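GDP-mannose-dependent alpha-(1-6)-phosphatidylinositol monomannoside mannosyltransferase (Corynebacterium glutamicum, PDB 3OKP) is a glycosyltransferase of the GT-B fold, built from two Rossmann-like domains, with guanosine-5'-diphosphate-alpha-D-mannose bound in the model. Local coordinates at residues A[88-99]-A[110-121]; A[121-131]-A[151-159]. All blocks are in the same frame, centred on the assembly; numbering follows the deposited sequence.

Interaction 1 (A[88-99]-A[110-121])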
loop_
_atom_site.group_PDB
_atom_site.type_symbol
_atom_site.label_atom_id
_atom_site.label_comp_id
_atom_site.label_asym_id
_atom_site.label_seq_id
_atom_site.Cartn_x
_atom_site.Cartn_y
_atom_site.Cartn_z
ATOM N N ASP A 88 22.564 -15.889 -3.842
ATOM C CA ASP A 88 23.106 -15.332 -2.607
ATOM C C ASP A 88 22.000 -15.019 -1.602
ATOM O O ASP A 88 22.114 -15.360 -0.424
ATOM C CB ASP A 88 23.903 -14.056 -2.909
ATOM C CG ASP A 88 25.052 -14.301 -3.869
ATOM O OD1 ASP A 88 26.015 -14.997 -3.481
ATOM O OD2 ASP A 88 24.993 -13.794 -5.010
ATOM N N ASN A 89 20.943 -14.359 -2.074
ATOM C CA ASN A 89 19.809 -13.973 -1.230
ATOM C C ASN A 89 18.558 -14.756 -1.579
ATOM O O ASN A 89 18.242 -14.935 -2.752
ATOM C CB ASN A 89 19.478 -12.480 -1.381
ATOM C CG ASN A 89 20.687 -11.582 -1.234
ATOM O OD1 ASN A 89 21.420 -11.650 -0.248
ATOM N ND2 ASN A 89 20.886 -10.710 -2.215
ATOM N N VAL A 90 17.839 -15.202 -0.554
ATOM C CA VAL A 90 16.512 -15.777 -0.741
ATOM C C VAL A 90 15.492 -14.856 -0.076
ATOM O O VAL A 90 15.543 -14.624 1.138
ATOM C CB VAL A 90 16.416 -17.222 -0.186
ATOM C CG1 VAL A 90 14.982 -17.751 -0.267
ATOM C CG2 VAL A 90 17.352 -18.139 -0.950
ATOM N N TRP A 91 14.589 -14.321 -0.888
ATOM C CA TRP A 91 13.597 -13.364 -0.426
ATOM C C TRP A 91 12.194 -13.958 -0.526
ATOM O O TRP A 91 11.671 -14.161 -1.622
ATOM C CB TRP A 91 13.711 -12.059 -1.231
ATOM C CG TRP A 91 12.734 -10.968 -0.862
ATOM C CD1 TRP A 91 12.055 -10.824 0.319
ATOM C CD2 TRP A 91 12.367 -9.842 -1.672
ATOM N NE1 TRP A 91 11.273 -9.694 0.281
ATOM C CE2 TRP A 91 11.447 -9.069 -0.924
ATOM C CE3 TRP A 91 12.719 -9.414 -2.961
ATOM C CZ2 TRP A 91 10.874 -7.894 -1.423
ATOM C CZ3 TRP A 91 12.148 -8.242 -3.457
ATOM C CH2 TRP A 91 11.234 -7.497 -2.686
ATOM N N PHE A 92 11.605 -14.254 0.630
ATOM C CA PHE A 92 10.212 -14.676 0.694
ATOM C C PHE A 92 9.336 -13.428 0.660
ATOM O O PHE A 92 9.308 -12.648 1.620
ATOM C CB PHE A 92 9.943 -15.516 1.948
ATOM C CG PHE A 92 10.734 -16.798 2.001
ATOM C CD1 PHE A 92 10.293 -17.933 1.325
ATOM C CD2 PHE A 92 11.923 -16.868 2.720
ATOM C CE1 PHE A 92 11.026 -19.119 1.362
ATOM C CE2 PHE A 92 12.660 -18.048 2.765
ATOM C CZ PHE A 92 12.211 -19.176 2.083
ATOM N N GLY A 93 8.641 -13.244 -0.463
ATOM C CA GLY A 93 7.817 -12.058 -0.705
ATOM C C GLY A 93 6.752 -11.832 0.349
ATOM O O GLY A 93 6.368 -10.692 0.623
ATOM N N ALA A 94 6.272 -12.930 0.925
ATOM C CA ALA A 94 5.373 -12.894 2.068
ATOM C C ALA A 94 5.891 -13.907 3.078
ATOM O O ALA A 94 6.159 -15.058 2.731
ATOM C CB ALA A 94 3.945 -13.218 1.643
ATOM N N ALA A 95 6.049 -13.465 4.324
ATOM C CA ALA A 95 6.689 -14.272 5.364
ATOM C C ALA A 95 5.905 -15.533 5.727
ATOM O O ALA A 95 6.438 -16.641 5.654
ATOM C CB ALA A 95 6.958 -13.422 6.606
ATOM N N ALA A 96 4.642 -15.364 6.111
ATOM C CA ALA A 96 3.820 -16.488 6.559
ATOM C C ALA A 96 2.935 -17.026 5.432
ATOM O O ALA A 96 2.182 -16.260 4.829
ATOM C CB ALA A 96 2.973 -16.077 7.757
ATOM N N PRO A 97 3.004 -18.345 5.154
ATOM C CA PRO A 97 3.835 -19.367 5.790
ATOM C C PRO A 97 5.117 -19.797 5.047
ATOM O O PRO A 97 5.862 -20.623 5.579
ATOM C CB PRO A 97 2.880 -20.560 5.848
ATOM C CG PRO A 97 2.051 -20.422 4.574
ATOM C CD PRO A 97 2.105 -18.953 4.153
ATOM N N LEU A 98 5.375 -19.265 3.851
ATOM C CA LEU A 98 6.471 -19.782 3.007
ATOM C C LEU A 98 7.885 -19.654 3.585
ATOM O O LEU A 98 8.748 -20.487 3.290
ATOM C CB LEU A 98 6.430 -19.197 1.587
ATOM C CG LEU A 98 5.443 -19.789 0.574
ATOM C CD1 LEU A 98 5.579 -19.058 -0.754
ATOM C CD2 LEU A 98 5.632 -21.297 0.383
ATOM N N ALA A 99 8.117 -18.627 4.404
ATOM C CA ALA A 99 9.422 -18.427 5.043
ATOM C C ALA A 99 9.769 -19.503 6.078
ATOM O O ALA A 99 10.847 -19.478 6.669
ATOM C CB ALA A 99 9.525 -17.029 5.650
ATOM N N ALA A 110 22.471 -20.459 0.561
ATOM C CA ALA A 110 22.168 -19.025 0.586
ATOM C C ALA A 110 22.784 -18.361 1.820
ATOM O O ALA A 110 22.729 -18.912 2.922
ATOM C CB ALA A 110 20.665 -18.788 0.542
ATOM N N SER A 111 23.371 -17.183 1.621
ATOM C CA SER A 111 24.088 -16.475 2.683
ATOM C C SER A 111 23.230 -15.431 3.398
ATOM O O SER A 111 23.628 -14.894 4.439
ATOM C CB SER A 111 25.364 -15.833 2.130
ATOM O OG SER A 111 25.074 -15.004 1.016
ATOM N N LYS A 112 22.055 -15.149 2.838
ATOM C CA LYS A 112 21.102 -14.225 3.444
ATOM C C LYS A 112 19.665 -14.622 3.116
ATOM O O LYS A 112 19.331 -14.877 1.956
ATOM C CB LYS A 112 21.360 -12.789 2.974
ATOM C CG LYS A 112 20.567 -11.736 3.742
ATOM C CD LYS A 112 20.741 -10.338 3.155
ATOM C CE LYS A 112 22.180 -9.849 3.281
ATOM N NZ LYS A 112 22.298 -8.415 2.920
ATOM N N VAL A 113 18.827 -14.672 4.148
ATOM C CA VAL A 113 17.399 -14.917 3.976
ATOM C C VAL A 113 16.607 -13.685 4.403
ATOM O O VAL A 113 16.777 -13.174 5.512
ATOM C CB VAL A 113 16.914 -16.168 4.759
ATOM C CG1 VAL A 113 15.399 -16.334 4.628
ATOM C CG2 VAL A 113 17.627 -17.422 4.269
ATOM N N ILE A 114 15.756 -13.210 3.498
ATOM C CA ILE A 114 14.889 -12.067 3.750
ATOM C C ILE A 114 13.438 -12.528 3.654
ATOM O O ILE A 114 13.100 -13.343 2.797
ATOM C CB ILE A 114 15.133 -10.911 2.730
ATOM C CG1 ILE A 114 16.622 -10.556 2.621
ATOM C CG2 ILE A 114 14.332 -9.666 3.096
ATOM C CD1 ILE A 114 17.331 -11.205 1.453
ATOM N N ALA A 115 12.592 -12.019 4.548
ATOM C CA ALA A 115 11.148 -12.231 4.457
ATOM C C ALA A 115 10.399 -10.918 4.684
ATOM O O ALA A 115 10.717 -10.165 5.611
ATOM C CB ALA A 115 10.692 -13.299 5.449
ATOM N N SER A 116 9.417 -10.646 3.828
ATOM C CA SER A 116 8.618 -9.423 3.922
ATOM C C SER A 116 7.266 -9.674 4.579
ATOM O O SER A 116 6.530 -10.575 4.180
ATOM C CB SER A 116 8.421 -8.783 2.542
ATOM O OG SER A 116 9.635 -8.248 2.036
ATOM N N THR A 117 6.953 -8.879 5.597
ATOM C CA THR A 117 5.633 -8.908 6.213
ATOM C C THR A 117 4.764 -7.833 5.581
ATOM O O THR A 117 5.276 -6.880 4.981
ATOM C CB THR A 117 5.688 -8.685 7.739
ATOM O OG1 THR A 117 6.232 -7.389 8.021
ATOM C CG2 THR A 117 6.529 -9.764 8.416
ATOM N N HIS A 118 3.451 -7.996 5.713
ATOM C CA HIS A 118 2.502 -7.030 5.176
ATOM C C HIS A 118 1.439 -6.707 6.230
ATOM O O HIS A 118 1.745 -6.060 7.229
ATOM C CB HIS A 118 1.905 -7.546 3.858
ATOM C CG HIS A 118 2.941 -7.949 2.852
ATOM N ND1 HIS A 118 3.471 -7.068 1.934
ATOM C CD2 HIS A 118 3.570 -9.130 2.646
ATOM C CE1 HIS A 118 4.370 -7.693 1.195
ATOM N NE2 HIS A 118 4.450 -8.945 1.608
ATOM N N GLY A 119 0.210 -7.173 6.027
ATOM C CA GLY A 119 -0.867 -6.942 6.993
ATOM C C GLY A 119 -1.203 -8.149 7.853
ATOM O O GLY A 119 -1.469 -8.011 9.049
ATOM N N HIS A 120 -1.177 -9.331 7.239
ATOM C CA HIS A 120 -1.672 -10.564 7.859
ATOM C C HIS A 120 -0.935 -11.000 9.129
ATOM O O HIS A 120 -1.552 -11.561 10.033
ATOM C CB HIS A 120 -1.675 -11.712 6.840
ATOM N N GLU A 121 0.370 -10.738 9.193
ATOM C CA GLU A 121 1.201 -11.170 10.326
ATOM C C GLU A 121 0.762 -10.590 11.677
ATOM O O GLU A 121 1.049 -11.174 12.724
ATOM C CB GLU A 121 2.683 -10.870 10.070
ATOM C CG GLU A 121 3.360 -11.810 9.064
ATOM C CD GLU A 121 3.201 -11.378 7.607
ATOM O OE1 GLU A 121 2.673 -10.272 7.345
ATOM O OE2 GLU A 121 3.617 -12.155 6.717
#

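Interaction 2 (A[121-131]-A[151-159])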
loop_
_atom_site.group_PDB
_atom_site.type_symbol
_atom_site.label_atom_id
_atom_site.label_comp_id
_atom_site.label_asym_id
_atom_site.label_seq_id
_atom_site.Cartn_x
_atom_site.Cartn_y
_atom_site.Cartn_z
ATOM N N GLU A 121 0.370 -10.738 9.193
ATOM C CA GLU A 121 1.201 -11.170 10.326
ATOM C C GLU A 121 0.762 -10.590 11.677
ATOM O O GLU A 121 1.049 -11.174 12.724
ATOM C CB GLU A 121 2.683 -10.870 10.070
ATOM C CG GLU A 121 3.360 -11.810 9.064
ATOM C CD GLU A 121 3.201 -11.378 7.607
ATOM O OE1 GLU A 121 2.673 -10.272 7.345
ATOM O OE2 GLU A 121 3.617 -12.155 6.717
ATOM N N VAL A 122 0.071 -9.450 11.642
ATOM C CA VAL A 122 -0.512 -8.846 12.847
ATOM C C VAL A 122 -1.493 -9.817 13.510
ATOM O O VAL A 122 -1.420 -10.057 14.715
ATOM C CB VAL A 122 -1.227 -7.498 12.536
ATOM C CG1 VAL A 122 -1.868 -6.915 13.795
ATOM C CG2 VAL A 122 -0.255 -6.491 11.927
ATOM N N GLY A 123 -2.397 -10.380 12.711
ATOM C CA GLY A 123 -3.361 -11.364 13.194
ATOM C C GLY A 123 -2.711 -12.662 13.642
ATOM O O GLY A 123 -3.222 -13.336 14.538
ATOM N N TRP A 124 -1.586 -13.009 13.009
ATOM C CA TRP A 124 -0.813 -14.205 13.364
ATOM C C TRP A 124 -0.191 -14.118 14.764
ATOM O O TRP A 124 0.064 -15.141 15.399
ATOM C CB TRP A 124 0.283 -14.469 12.323
ATOM C CG TRP A 124 -0.192 -15.146 11.061
ATOM C CD1 TRP A 124 -1.101 -14.665 10.165
ATOM C CD2 TRP A 124 0.242 -16.415 10.547
ATOM N NE1 TRP A 124 -1.276 -15.557 9.135
ATOM C CE2 TRP A 124 -0.462 -16.640 9.342
ATOM C CE3 TRP A 124 1.152 -17.386 10.988
ATOM C CZ2 TRP A 124 -0.286 -17.797 8.570
ATOM C CZ3 TRP A 124 1.328 -18.536 10.221
ATOM C CH2 TRP A 124 0.612 -18.729 9.025
ATOM N N SER A 125 0.050 -12.899 15.240
ATOM C CA SER A 125 0.630 -12.695 16.571
ATOM C C SER A 125 -0.395 -12.830 17.705
ATOM O O SER A 125 -0.043 -12.713 18.883
ATOM C CB SER A 125 1.339 -11.338 16.647
ATOM O OG SER A 125 0.411 -10.267 16.594
ATOM N N MET A 126 -1.651 -13.098 17.344
ATOM C CA MET A 126 -2.762 -13.143 18.305
ATOM C C MET A 126 -3.137 -14.556 18.765
ATOM O O MET A 126 -3.830 -14.719 19.770
ATOM C CB MET A 126 -4.003 -12.450 17.724
ATOM C CG MET A 126 -3.802 -10.989 17.335
ATOM S SD MET A 126 -3.298 -9.921 18.702
ATOM C CE MET A 126 -4.776 -9.917 19.724
ATOM N N LEU A 127 -2.692 -15.567 18.025
ATOM C CA LEU A 127 -2.994 -16.962 18.352
ATOM C C LEU A 127 -1.729 -17.713 18.780
ATOM O O LEU A 127 -0.648 -17.423 18.268
ATOM C CB LEU A 127 -3.652 -17.663 17.158
ATOM C CG LEU A 127 -5.069 -17.238 16.759
ATOM C CD1 LEU A 127 -5.349 -17.606 15.307
ATOM C CD2 LEU A 127 -6.119 -17.847 17.687
ATOM N N PRO A 128 -1.861 -18.681 19.715
ATOM C CA PRO A 128 -0.697 -19.410 20.239
ATOM C C PRO A 128 0.096 -20.153 19.161
ATOM O O PRO A 128 1.327 -20.063 19.133
ATOM C CB PRO A 128 -1.316 -20.411 21.225
ATOM C CG PRO A 128 -2.641 -19.834 21.580
ATOM C CD PRO A 128 -3.114 -19.143 20.341
ATOM N N GLY A 129 -0.609 -20.868 18.284
ATOM C CA GLY A 129 0.019 -21.651 17.222
ATOM C C GLY A 129 0.674 -20.811 16.140
ATOM O O GLY A 129 1.826 -21.061 15.764
ATOM N N SER A 130 -0.058 -19.817 15.636
ATOM C CA SER A 130 0.450 -18.937 14.583
ATOM C C SER A 130 1.615 -18.083 15.076
ATOM O O SER A 130 2.512 -17.742 14.303
ATOM C CB SER A 130 -0.668 -18.061 14.009
ATOM O OG SER A 130 -1.275 -17.263 15.008
ATOM N N ARG A 131 1.596 -17.757 16.367
ATOM C CA ARG A 131 2.677 -17.015 17.010
ATOM C C ARG A 131 3.962 -17.847 17.066
ATOM O O ARG A 131 5.059 -17.318 16.872
ATOM C CB ARG A 131 2.257 -16.575 18.412
ATOM C CG ARG A 131 3.200 -15.597 19.067
ATOM C CD ARG A 131 2.671 -15.106 20.401
ATOM N NE ARG A 131 3.671 -14.281 21.075
ATOM C CZ ARG A 131 3.803 -12.968 20.912
ATOM N NH1 ARG A 131 2.990 -12.300 20.102
ATOM N NH2 ARG A 131 4.755 -12.320 21.570
ATOM N N THR A 151 2.714 -1.852 12.442
ATOM C CA THR A 151 2.694 -3.309 12.255
ATOM C C THR A 151 3.851 -3.968 12.996
ATOM O O THR A 151 3.667 -5.010 13.632
ATOM C CB THR A 151 2.683 -3.746 10.764
ATOM O OG1 THR A 151 3.860 -3.270 10.098
ATOM C CG2 THR A 151 1.434 -3.230 10.054
ATOM N N LEU A 152 5.027 -3.340 12.933
ATOM C CA LEU A 152 6.197 -3.798 13.683
ATOM C C LEU A 152 5.911 -3.950 15.180
ATOM O O LEU A 152 6.220 -4.986 15.767
ATOM C CB LEU A 152 7.402 -2.872 13.461
ATOM C CG LEU A 152 8.704 -3.290 14.165
ATOM C CD1 LEU A 152 9.220 -4.628 13.626
ATOM C CD2 LEU A 152 9.773 -2.219 14.058
ATOM N N ARG A 153 5.316 -2.925 15.790
ATOM C CA ARG A 153 4.963 -2.980 17.212
ATOM C C ARG A 153 4.033 -4.156 17.534
ATOM O O ARG A 153 4.187 -4.807 18.570
ATOM C CB ARG A 153 4.338 -1.660 17.675
ATOM C CG ARG A 153 4.070 -1.597 19.181
ATOM C CD ARG A 153 3.607 -0.217 19.639
ATOM N NE ARG A 153 2.235 0.089 19.234
ATOM C CZ ARG A 153 1.911 0.916 18.243
ATOM N NH1 ARG A 153 2.860 1.529 17.540
ATOM N NH2 ARG A 153 0.636 1.135 17.954
ATOM N N ARG A 154 3.083 -4.425 16.638
ATOM C CA ARG A 154 2.100 -5.492 16.842
ATOM C C ARG A 154 2.702 -6.905 16.839
ATOM O O ARG A 154 2.242 -7.770 17.589
ATOM C CB ARG A 154 0.966 -5.407 15.806
ATOM C CG ARG A 154 0.104 -4.127 15.840
ATOM C CD ARG A 154 -0.742 -3.971 17.112
ATOM N NE ARG A 154 -1.592 -5.134 17.383
ATOM C CZ ARG A 154 -2.873 -5.249 17.036
ATOM N NH1 ARG A 154 -3.495 -4.269 16.390
ATOM N NH2 ARG A 154 -3.537 -6.355 17.341
ATOM N N PHE A 155 3.722 -7.143 16.011
ATOM C CA PHE A 155 4.260 -8.505 15.856
ATOM C C PHE A 155 5.745 -8.735 16.190
ATOM O O PHE A 155 6.235 -9.866 16.072
ATOM C CB PHE A 155 3.924 -9.090 14.467
ATOM C CG PHE A 155 4.501 -8.315 13.299
ATOM C CD1 PHE A 155 3.696 -7.988 12.212
ATOM C CD2 PHE A 155 5.845 -7.936 13.271
ATOM C CE1 PHE A 155 4.212 -7.286 11.124
ATOM C CE2 PHE A 155 6.368 -7.236 12.192
ATOM C CZ PHE A 155 5.549 -6.909 11.115
ATOM N N LYS A 156 6.450 -7.682 16.604
ATOM C CA LYS A 156 7.895 -7.770 16.865
ATOM C C LYS A 156 8.271 -8.869 17.867
ATOM O O LYS A 156 9.166 -9.674 17.598
ATOM C CB LYS A 156 8.461 -6.421 17.323
ATOM C CG LYS A 156 9.980 -6.324 17.221
ATOM C CD LYS A 156 10.503 -5.025 17.820
ATOM C CE LYS A 156 11.997 -4.855 17.572
ATOM N NZ LYS A 156 12.825 -5.851 18.320
ATOM N N SER A 157 7.580 -8.902 19.006
ATOM C CA SER A 157 7.866 -9.882 20.060
ATOM C C SER A 157 7.645 -11.328 19.605
ATOM O O SER A 157 8.331 -12.239 20.071
ATOM C CB SER A 157 7.055 -9.581 21.328
ATOM O OG SER A 157 5.668 -9.771 21.118
ATOM N N ALA A 158 6.695 -11.524 18.689
ATOM C CA ALA A 158 6.399 -12.849 18.140
ATOM C C ALA A 158 7.555 -13.407 17.305
ATOM O O ALA A 158 7.912 -14.578 17.444
ATOM C CB ALA A 158 5.111 -12.820 17.328
ATOM N N PHE A 159 8.140 -12.566 16.450
ATOM C CA PHE A 159 9.273 -12.965 15.611
ATOM C C PHE A 159 10.561 -13.198 16.407
ATOM O O PHE A 159 11.380 -14.042 16.035
ATOM C CB PHE A 159 9.518 -11.938 14.495
ATOM C CG PHE A 159 8.551 -12.048 13.346
ATOM C CD1 PHE A 159 7.462 -11.184 13.251
ATOM C CD2 PHE A 159 8.726 -13.017 12.359
ATOM C CE1 PHE A 159 6.563 -11.278 12.187
ATOM C CE2 PHE A 159 7.831 -13.123 11.295
ATOM C CZ PHE A 159 6.747 -12.249 11.207
HETATM O O HOH W 1 4.082 -9.806 18.990
#

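Interaction 1 (A[88-99]-A[110-121])
W91 and S116 meet across two neighbouring parallel strands through the indole N-H: NE1 donates to S116 OG at 2.8 Å, with the hydroxyl lying almost in the ring plane. The indole carbon CG stands opposite the backbone N (chi1 180°), which carries the pyrrole edge along the strand toward S116. On the way CD1 of W91 brushes CG2 of I114 at 3.8 Å, while the other branch of I114 ends in CD1, against N89 CB. N89 and K112 extend side by side on this face, their polar ends held by R5 and by the C-terminal residues I375 and L376.

The opposite face is apolar. V113 CG1 meets the rim of F92 at CE2, 3.7 Å away, and A99 CA sits 3.6 Å above the centre of the same ring. A115 CB touches the methyls of both A95 and A99, each 3.9 Å away. Between the two faces run the backbone bonds of a Rossmann-like beta-alpha-beta unit: V90 and F92 each give their N-H to the partner strand and receive one at their O, and helix 102-107 makes the crossover on the F92 side.

Past the strand ends, H118 turns its ring edge to the backbone. NE2 donates to G93 O at 2.8 Å, nearly straight at 170° and close to the imidazole plane, and Y24 packs on the ring edge-to-face. E121 folds back so that OE1 takes the N-H of H118 at 2.9 Å, whereas OE2 receives a weak bond, 3.4 Å, from A96 N.

Chemically, the directional bonds at W91 and H118 fix the two rings by their N-H groups, and the E121 carboxylate links the loops after both strands, firmly to H118 N and weakly to A96 N.

Interaction 2 (A[121-131]-A[151-159])
The guanidinium of R154 has V122 CG1 over one face, 3.8 Å above its centre, and M126 SD at its edge. Folded at chi2 and chi3, the arginine chain curls round the valine methyl, and NH1 is claimed by Y150 OH and by G286 O from the other domain. R131 is handled differently. A158 CA lies over one face of its guanidinium while S157 OG sits at the edge, 2.7 Å from NH2 and close to the plane. With CG anti to the backbone N (chi1 -170°) and the chain extended as far as NE, the guanidinium reaches helix 149-159. NH1 bonds S125 O at 3.3 Å, on a carbonyl lone pair, and also a water that joins R154 O and S157 OG.

The F155 ring has T151 O from its own helix over the centre of one face, and V122 N at its edge. E121 CB approaches CD1 of this ring obliquely at 3.7 Å. At the rim of F159, CZ meets E121 CG.

In this Rossmann-like domain, helix 149-159 joins strand 143-146 to strand 164-167, and the short helix 121-124 with the start of helix 128-140 packs along one flank of it. S125 is buried against helix 149-159: its CB lies 4.1 Å from both F155 CB and A158 CB, and its OG gives its proton to V122 O at 2.6 Å. V122 O thus receives both OG and N of S125, at the end of the weakly bonded helix 121-124. Further along helix 128-140, R135 donates to the carbonyls of S157 and A158 near the C-terminal end of helix 149-159.

How the interactions relate
E121 belongs to both contacts: its carboxylate serves interaction 1, whereas its CB and CG face the phenylalanines of interaction 2. The chain leaves strand 112-116 and enters helix 121-124 almost at once, and the centres of the two contacts are 15 Å apart. T117 packs against both phenylalanines, OG1 3.2 Å from F155 CZ while bonded to T145 O, and CG2 3.7 Å from F159 CZ; a second bridge is A96 CB against W124 CH2 at 3.8 Å. Both contacts lie in the N-terminal domain, whereas the ligand's pocket is formed by residues of the other domain. The side chain of H118 is about 9 Å from the bound guanosine-5'-diphosphate-alpha-D-mannose, and that of T151 about 11 Å.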